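Local coordinates for non-toxic crystal protein (Bacillus thuringiensis, PDB 2D42) that is of unknown function but, though non-toxic, closely resembles beta-pore-forming toxins of the aerolysin and epsilon-toxin type, at residues A[60-65]-A[149-154]; A[70-75]-A[141-146]. One frame throughout, in Å; residues are numbered along the deposited sequence.

Both contacts lie near one end of the elongated molecule, their centres about 43 and 42 Å from the centre of the chain and about 9 Å apart, and both are antiparallel strand pairs. Contact 1 pairs strand 54-65 with strand 150-185; contact 2 pairs the strands that come next to each of these in the chain, 71-94 and 129-146. Neither is fully buried. Each has an outward face of polar or mixed side chains, joined through a water in contact 1 and by a salt bridge in contact 2. Their other faces meet: the ring of F75 packs on the backbones of R61, A152 and G154, and N65 ND2 probably hydrogen-bonds V146 O.

Contact 1: A[60-65]-A[149-154]; sequences RRIITN and FHRATG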
ATOM      1  N   ARG A  60     -16.328  -3.001  28.445  1.00 25.10           N
ATOM      2  CA  ARG A  60     -16.241  -3.191  29.887  1.00 25.90           C
ATOM      3  C   ARG A  60     -17.575  -3.768  30.317  1.00 22.88           C
ATOM      4  O   ARG A  60     -18.613  -3.197  30.019  1.00 22.38           O
ATOM      5  CB  ARG A  60     -16.013  -1.854  30.614  1.00 28.77           C
ATOM      6  CG  ARG A  60     -16.139  -1.972  32.136  1.00 32.21           C
ATOM      7  CD  ARG A  60     -16.086  -0.617  32.863  1.00 38.24           C
ATOM      8  NE  ARG A  60     -17.382  -0.246  33.440  1.00 39.43           N
ATOM      9  CZ  ARG A  60     -17.594  -0.008  34.733  1.00 41.38           C
ATOM     10  NH1 ARG A  60     -16.597  -0.099  35.607  1.00 42.39           N
ATOM     11  NH2 ARG A  60     -18.810   0.328  35.156  1.00 41.46           N
ATOM     12  N   ARG A  61     -17.550  -4.904  31.005  1.00 23.79           N
ATOM     13  CA  ARG A  61     -18.787  -5.533  31.472  1.00 23.33           C
ATOM     14  C   ARG A  61     -18.658  -5.933  32.926  1.00 23.04           C
ATOM     15  O   ARG A  61     -17.552  -6.077  33.449  1.00 22.32           O
ATOM     16  CB  ARG A  61     -19.127  -6.769  30.632  1.00 21.97           C
ATOM     17  CG  ARG A  61     -19.536  -6.440  29.226  1.00 23.27           C
ATOM     18  CD  ARG A  61     -20.817  -5.617  29.236  1.00 25.00           C
ATOM     19  NE  ARG A  61     -20.910  -4.765  28.065  1.00 26.74           N
ATOM     20  CZ  ARG A  61     -21.748  -3.739  27.952  1.00 29.94           C
ATOM     21  NH1 ARG A  61     -22.577  -3.432  28.942  1.00 29.21           N
ATOM     22  NH2 ARG A  61     -21.751  -3.012  26.845  1.00 28.06           N
ATOM     23  N   ILE A  62     -19.800  -6.146  33.565  1.00 22.67           N
ATOM     24  CA  ILE A  62     -19.812  -6.493  34.968  1.00 23.51           C
ATOM     25  C   ILE A  62     -20.644  -7.713  35.312  1.00 25.58           C
ATOM     26  O   ILE A  62     -21.754  -7.877  34.821  1.00 27.08           O
ATOM     27  CB  ILE A  62     -20.347  -5.302  35.798  1.00 26.20           C
ATOM     28  CG1 ILE A  62     -19.421  -4.094  35.603  1.00 27.55           C
ATOM     29  CG2 ILE A  62     -20.467  -5.698  37.272  1.00 24.33           C
ATOM     30  CD1 ILE A  62     -19.906  -2.821  36.240  1.00 31.68           C
ATOM     31  N   ILE A  63     -20.089  -8.581  36.149  1.00 25.67           N
ATOM     32  CA  ILE A  63     -20.821  -9.749  36.618  1.00 26.17           C
ATOM     33  C   ILE A  63     -20.835  -9.600  38.130  1.00 26.21           C
ATOM     34  O   ILE A  63     -19.790  -9.642  38.775  1.00 27.62           O
ATOM     35  CB  ILE A  63     -20.134 -11.064  36.226  1.00 26.74           C
ATOM     36  CG1 ILE A  63     -20.151 -11.211  34.699  1.00 23.51           C
ATOM     37  CG2 ILE A  63     -20.837 -12.231  36.909  1.00 25.45           C
ATOM     38  CD1 ILE A  63     -19.504 -12.494  34.189  1.00 24.77           C
ATOM     39  N   THR A  64     -22.016  -9.392  38.692  1.00 26.25           N
ATOM     40  CA  THR A  64     -22.136  -9.206  40.127  1.00 28.57           C
ATOM     41  C   THR A  64     -22.708 -10.419  40.841  1.00 29.51           C
ATOM     42  O   THR A  64     -23.735 -10.958  40.435  1.00 28.83           O
ATOM     43  CB  THR A  64     -23.035  -8.017  40.449  1.00 28.44           C
ATOM     44  OG1 THR A  64     -22.562  -6.860  39.754  1.00 29.57           O
ATOM     45  CG2 THR A  64     -23.042  -7.750  41.951  1.00 30.19           C
ATOM     46  N   ASN A  65     -22.044 -10.848  41.908  1.00 29.96           N
ATOM     47  CA  ASN A  65     -22.537 -11.986  42.677  1.00 30.52           C
ATOM     48  C   ASN A  65     -23.079 -11.482  44.004  1.00 32.00           C
ATOM     49  O   ASN A  65     -22.318 -11.158  44.920  1.00 30.99           O
ATOM     50  CB  ASN A  65     -21.429 -13.005  42.927  1.00 32.09           C
ATOM     51  CG  ASN A  65     -21.890 -14.153  43.811  1.00 33.29           C
ATOM     52  OD1 ASN A  65     -23.067 -14.246  44.156  1.00 32.35           O
ATOM     53  ND2 ASN A  65     -20.967 -15.027  44.179  1.00 30.91           N
ATOM     54  N   PHE A 149     -20.733 -12.145  47.433  1.00 35.85           N
ATOM     55  CA  PHE A 149     -20.812 -10.712  47.680  1.00 36.82           C
ATOM     56  C   PHE A 149     -19.661  -9.894  47.079  1.00 35.57           C
ATOM     57  O   PHE A 149     -19.150  -8.959  47.702  1.00 33.38           O
ATOM     58  CB  PHE A 149     -20.912 -10.474  49.184  1.00 39.23           C
ATOM     59  CG  PHE A 149     -22.118 -11.125  49.817  1.00 44.90           C
ATOM     60  CD1 PHE A 149     -23.390 -10.574  49.661  1.00 44.95           C
ATOM     61  CD2 PHE A 149     -21.985 -12.296  50.561  1.00 45.75           C
ATOM     62  CE1 PHE A 149     -24.508 -11.179  50.238  1.00 46.54           C
ATOM     63  CE2 PHE A 149     -23.101 -12.909  51.141  1.00 46.92           C
ATOM     64  CZ  PHE A 149     -24.361 -12.350  50.979  1.00 46.06           C
ATOM     65  N   HIS A 150     -19.282 -10.252  45.857  1.00 35.05           N
ATOM     66  CA  HIS A 150     -18.222  -9.576  45.111  1.00 35.38           C
ATOM     67  C   HIS A 150     -18.729  -9.256  43.701  1.00 35.52           C
ATOM     68  O   HIS A 150     -19.732  -9.811  43.247  1.00 34.46           O
ATOM     69  CB  HIS A 150     -16.995 -10.482  44.964  1.00 37.42           C
ATOM     70  CG  HIS A 150     -16.075 -10.474  46.144  1.00 40.56           C
ATOM     71  ND1 HIS A 150     -16.456 -10.913  47.394  1.00 42.50           N
ATOM     72  CD2 HIS A 150     -14.778 -10.100  46.255  1.00 42.06           C
ATOM     73  CE1 HIS A 150     -15.432 -10.809  48.224  1.00 42.24           C
ATOM     74  NE2 HIS A 150     -14.402 -10.319  47.557  1.00 41.66           N
ATOM     75  N   ARG A 151     -18.038  -8.359  43.011  1.00 34.03           N
ATOM     76  CA  ARG A 151     -18.406  -8.030  41.643  1.00 33.80           C
ATOM     77  C   ARG A 151     -17.132  -8.169  40.821  1.00 32.73           C
ATOM     78  O   ARG A 151     -16.032  -7.873  41.311  1.00 30.50           O
ATOM     79  CB  ARG A 151     -18.938  -6.596  41.521  1.00 35.34           C
ATOM     80  CG  ARG A 151     -17.863  -5.523  41.514  1.00 39.46           C
ATOM     81  CD  ARG A 151     -18.369  -4.209  40.910  1.00 40.22           C
ATOM     82  NE  ARG A 151     -19.452  -3.631  41.690  1.00 44.32           N
ATOM     83  CZ  ARG A 151     -19.318  -3.192  42.938  1.00 48.60           C
ATOM     84  NH1 ARG A 151     -18.141  -3.261  43.546  1.00 48.71           N
ATOM     85  NH2 ARG A 151     -20.365  -2.694  43.586  1.00 48.41           N
ATOM     86  N   ALA A 152     -17.279  -8.643  39.587  1.00 28.08           N
ATOM     87  CA  ALA A 152     -16.142  -8.794  38.692  1.00 27.92           C
ATOM     88  C   ALA A 152     -16.327  -7.825  37.538  1.00 27.81           C
ATOM     89  O   ALA A 152     -17.371  -7.812  36.879  1.00 26.82           O
ATOM     90  CB  ALA A 152     -16.052 -10.224  38.165  1.00 24.83           C
ATOM     91  N   THR A 153     -15.320  -7.002  37.297  1.00 26.53           N
ATOM     92  CA  THR A 153     -15.392  -6.048  36.208  1.00 26.36           C
ATOM     93  C   THR A 153     -14.368  -6.425  35.163  1.00 25.34           C
ATOM     94  O   THR A 153     -13.163  -6.342  35.400  1.00 25.36           O
ATOM     95  CB  THR A 153     -15.131  -4.625  36.706  1.00 27.14           C
ATOM     96  OG1 THR A 153     -16.130  -4.288  37.670  1.00 26.00           O
ATOM     97  CG2 THR A 153     -15.189  -3.632  35.558  1.00 24.50           C
ATOM     98  N   GLY A 154     -14.858  -6.890  34.019  1.00 23.09           N
ATOM     99  CA  GLY A 154     -13.972  -7.271  32.940  1.00 23.87           C
ATOM    100  C   GLY A 154     -13.833  -6.159  31.912  1.00 23.22           C
ATOM    101  O   GLY A 154     -14.821  -5.713  31.337  1.00 21.81           O
TER
HETATM  102  O   HOH W   1     -22.115  -4.482  40.751  1.00 29.34           O
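T153 sets OG1 beside the backbone N (chi1 -61°), which puts CG2 anti to it, and this methyl meets R60, extended through its first torsions, along CG and CD and, 3.8 Å away, at NH1, obliquely to the guanidinium. OG1 of the same threonine flanks I62, 3.9 Å from its CG1, the two side chains pointing the same way. T64 and R151 also stand side by side, and R151, with CG between its backbone N and carbonyl carbon (chi1 78°), turns NE to a water. The water accepts from R151 NE at 2.9 Å and hydrogen-bonds T64 OG1 at 2.6 Å. Beneath these groups runs an antiparallel ladder: A152 N reaches I63 O at 2.8 Å, nearly straight at 171°, and I63 N returns to A152 O. R61 with G154 forms a second such pair, while N65 N bonds H150 O. The ladder joins two long strands of the beta-rich toxin-like fold, and strand 219-244 flanks 150-154 with further backbone bonds. The amide of the buried N65 is satisfied by T67 OG1 at OD1 and by N69 O at ND2. A salt bridge from R151 NH1 to E243 and the NE-water bond hold the guanidinium from two atoms, fixing its rotation.

Contact 2: A[70-75]-A[141-146]; sequences SLEGVF and SQTIRV
The carboxylate of E72 and the guanidinium of R145 stand almost perpendicular, their planes 89° apart. E72 OE2 comes to the edge of the guanidinium and takes the N-H of R145 NE through its syn lone pair at 3.1 Å, in a bent salt bridge 25° out of the guanidinium plane. The same oxygen lies 3.5 Å from R145 CG, and S70 OG approaches that carbon at 3.2 Å, obliquely to the guanidinium. On the other side of the sheet the F75 ring meets I144 CG2 at an oblique angle, its CE2 4.2 Å away, and Q142 O also lies obliquely to the ring, on the CD2 side; R61 and I63 of strand 54-65 also touch F75. The Q142 amide is turned to its own strand, NE2 donating to T143 O at 2.8 Å with the acceptor in the amide plane.

These groups sit on an antiparallel ladder that joins strand 71-94 to 129-146 in the long sheet of this aerolysin-like fold. L71 with V146, G73 with I144 and F75 with Q142 are the hydrogen-bonded pairs; E72 with R145 and V74 with T143 are the non-hydrogen-bonded pairs between them. G73 N gives a short, nearly straight bond to I144 O, 2.7 Å long. CG1 of I144 is anti to the backbone N, which places CG2 between that N and the carbonyl carbon and lays this methyl over the G73 backbone, 3.6 Å from G73 O, where the glycine has no side chain of its own.

V74 and T143 cross on the face of E72 and R145, V74 CG2 meeting T143 OG1 at 3.7 Å. L71 and V146 lie alongside each other on the face of F75, L71 CD1 against V146 CB, and N65 touches L71 there. Away from the ladder, I144 and Q142 reach V240 of strand 219-244.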
ATOM      1  N   SER A  70     -20.066 -18.847  45.867  1.00 42.92           N
ATOM      2  CA  SER A  70     -19.169 -18.517  44.769  1.00 42.65           C
ATOM      3  C   SER A  70     -19.787 -19.005  43.461  1.00 41.63           C
ATOM      4  O   SER A  70     -20.510 -19.998  43.446  1.00 42.11           O
ATOM      5  CB  SER A  70     -17.813 -19.194  44.997  1.00 42.24           C
ATOM      6  OG  SER A  70     -17.034 -19.219  43.817  1.00 44.87           O
ATOM      7  N   LEU A  71     -19.515 -18.304  42.365  1.00 39.77           N
ATOM      8  CA  LEU A  71     -20.056 -18.704  41.072  1.00 38.11           C
ATOM      9  C   LEU A  71     -19.051 -18.439  39.962  1.00 37.02           C
ATOM     10  O   LEU A  71     -18.199 -17.558  40.088  1.00 38.52           O
ATOM     11  CB  LEU A  71     -21.365 -17.955  40.788  1.00 37.50           C
ATOM     12  CG  LEU A  71     -21.347 -16.431  40.632  1.00 36.19           C
ATOM     13  CD1 LEU A  71     -20.751 -16.043  39.278  1.00 34.16           C
ATOM     14  CD2 LEU A  71     -22.764 -15.905  40.736  1.00 36.19           C
ATOM     15  N   GLU A  72     -19.143 -19.214  38.886  1.00 36.17           N
ATOM     16  CA  GLU A  72     -18.248 -19.046  37.753  1.00 34.47           C
ATOM     17  C   GLU A  72     -18.857 -18.037  36.791  1.00 34.38           C
ATOM     18  O   GLU A  72     -20.051 -18.086  36.489  1.00 33.26           O
ATOM     19  CB  GLU A  72     -18.031 -20.375  37.024  1.00 35.97           C
ATOM     20  CG  GLU A  72     -17.355 -21.452  37.857  1.00 39.06           C
ATOM     21  CD  GLU A  72     -16.000 -21.014  38.394  1.00 41.54           C
ATOM     22  OE1 GLU A  72     -15.089 -20.755  37.577  1.00 40.11           O
ATOM     23  OE2 GLU A  72     -15.851 -20.928  39.633  1.00 42.86           O
ATOM     24  N   GLY A  73     -18.033 -17.114  36.319  1.00 32.17           N
ATOM     25  CA  GLY A  73     -18.509 -16.115  35.385  1.00 29.67           C
ATOM     26  C   GLY A  73     -17.669 -16.204  34.129  1.00 27.97           C
ATOM     27  O   GLY A  73     -16.533 -16.662  34.169  1.00 28.33           O
ATOM     28  N   VAL A  74     -18.229 -15.790  33.005  1.00 26.20           N
ATOM     29  CA  VAL A  74     -17.495 -15.820  31.752  1.00 26.27           C
ATOM     30  C   VAL A  74     -17.829 -14.567  30.957  1.00 26.25           C
ATOM     31  O   VAL A  74     -19.003 -14.262  30.726  1.00 23.55           O
ATOM     32  CB  VAL A  74     -17.859 -17.066  30.894  1.00 27.29           C
ATOM     33  CG1 VAL A  74     -17.207 -16.962  29.524  1.00 27.54           C
ATOM     34  CG2 VAL A  74     -17.366 -18.345  31.581  1.00 29.59           C
ATOM     35  N   PHE A  75     -16.788 -13.831  30.581  1.00 25.77           N
ATOM     36  CA  PHE A  75     -16.936 -12.631  29.773  1.00 26.94           C
ATOM     37  C   PHE A  75     -16.614 -13.035  28.338  1.00 26.20           C
ATOM     38  O   PHE A  75     -15.508 -13.489  28.051  1.00 24.47           O
ATOM     39  CB  PHE A  75     -15.946 -11.542  30.203  1.00 25.75           C
ATOM     40  CG  PHE A  75     -16.250 -10.930  31.540  1.00 27.01           C
ATOM     41  CD1 PHE A  75     -17.342 -10.086  31.700  1.00 27.98           C
ATOM     42  CD2 PHE A  75     -15.434 -11.184  32.636  1.00 27.42           C
ATOM     43  CE1 PHE A  75     -17.618  -9.502  32.934  1.00 28.03           C
ATOM     44  CE2 PHE A  75     -15.703 -10.602  33.882  1.00 27.45           C
ATOM     45  CZ  PHE A  75     -16.796  -9.760  34.026  1.00 27.07           C
ATOM     46  N   SER A 141     -12.519 -14.315  25.334  1.00 29.18           N
ATOM     47  CA  SER A 141     -13.366 -14.638  26.467  1.00 31.48           C
ATOM     48  C   SER A 141     -12.485 -14.826  27.681  1.00 29.88           C
ATOM     49  O   SER A 141     -11.276 -15.000  27.556  1.00 32.60           O
ATOM     50  CB  SER A 141     -14.170 -15.912  26.205  1.00 31.46           C
ATOM     51  OG  SER A 141     -13.331 -17.052  26.239  1.00 37.06           O
ATOM     52  N   GLN A 142     -13.091 -14.784  28.857  1.00 29.46           N
ATOM     53  CA  GLN A 142     -12.348 -14.947  30.098  1.00 30.39           C
ATOM     54  C   GLN A 142     -13.247 -15.507  31.186  1.00 30.55           C
ATOM     55  O   GLN A 142     -14.303 -14.944  31.483  1.00 30.46           O
ATOM     56  CB  GLN A 142     -11.789 -13.601  30.561  1.00 30.55           C
ATOM     57  CG  GLN A 142     -11.169 -13.627  31.959  1.00 32.67           C
ATOM     58  CD  GLN A 142      -9.853 -14.365  31.998  1.00 34.03           C
ATOM     59  OE1 GLN A 142      -8.890 -13.963  31.352  1.00 35.50           O
ATOM     60  NE2 GLN A 142      -9.803 -15.456  32.754  1.00 35.22           N
ATOM     61  N   THR A 143     -12.820 -16.611  31.785  1.00 30.51           N
ATOM     62  CA  THR A 143     -13.583 -17.231  32.850  1.00 30.95           C
ATOM     63  C   THR A 143     -13.042 -16.704  34.163  1.00 30.35           C
ATOM     64  O   THR A 143     -11.842 -16.482  34.304  1.00 30.00           O
ATOM     65  CB  THR A 143     -13.448 -18.756  32.803  1.00 33.27           C
ATOM     66  OG1 THR A 143     -13.817 -19.213  31.496  1.00 35.26           O
ATOM     67  CG2 THR A 143     -14.368 -19.402  33.828  1.00 32.44           C
ATOM     68  N   ILE A 144     -13.930 -16.513  35.126  1.00 31.74           N
ATOM     69  CA  ILE A 144     -13.541 -15.963  36.413  1.00 32.50           C
ATOM     70  C   ILE A 144     -14.393 -16.542  37.526  1.00 32.49           C
ATOM     71  O   ILE A 144     -15.547 -16.894  37.312  1.00 31.56           O
ATOM     72  CB  ILE A 144     -13.730 -14.423  36.410  1.00 34.50           C
ATOM     73  CG1 ILE A 144     -13.186 -13.823  37.699  1.00 36.60           C
ATOM     74  CG2 ILE A 144     -15.210 -14.077  36.258  1.00 34.31           C
ATOM     75  CD1 ILE A 144     -11.693 -13.962  37.826  1.00 38.72           C
ATOM     76  N   ARG A 145     -13.821 -16.643  38.718  1.00 33.03           N
ATOM     77  CA  ARG A 145     -14.571 -17.142  39.851  1.00 33.27           C
ATOM     78  C   ARG A 145     -14.927 -15.931  40.679  1.00 31.10           C
ATOM     79  O   ARG A 145     -14.051 -15.244  41.202  1.00 31.25           O
ATOM     80  CB  ARG A 145     -13.740 -18.122  40.682  1.00 38.36           C
ATOM     81  CG  ARG A 145     -14.468 -18.607  41.927  1.00 43.86           C
ATOM     82  CD  ARG A 145     -13.727 -19.749  42.610  1.00 49.67           C
ATOM     83  NE  ARG A 145     -13.658 -20.931  41.754  1.00 54.27           N
ATOM     84  CZ  ARG A 145     -13.144 -22.099  42.128  1.00 57.31           C
ATOM     85  NH1 ARG A 145     -12.646 -22.249  43.351  1.00 57.97           N
ATOM     86  NH2 ARG A 145     -13.131 -23.120  41.280  1.00 58.35           N
ATOM     87  N   VAL A 146     -16.218 -15.652  40.786  1.00 29.00           N
ATOM     88  CA  VAL A 146     -16.655 -14.499  41.548  1.00 28.26           C
ATOM     89  C   VAL A 146     -17.074 -14.910  42.944  1.00 30.40           C
ATOM     90  O   VAL A 146     -18.099 -15.568  43.129  1.00 30.60           O
ATOM     91  CB  VAL A 146     -17.837 -13.789  40.881  1.00 26.40           C
ATOM     92  CG1 VAL A 146     -18.117 -12.492  41.612  1.00 23.85           C
ATOM     93  CG2 VAL A 146     -17.529 -13.539  39.408  1.00 24.85           C
TER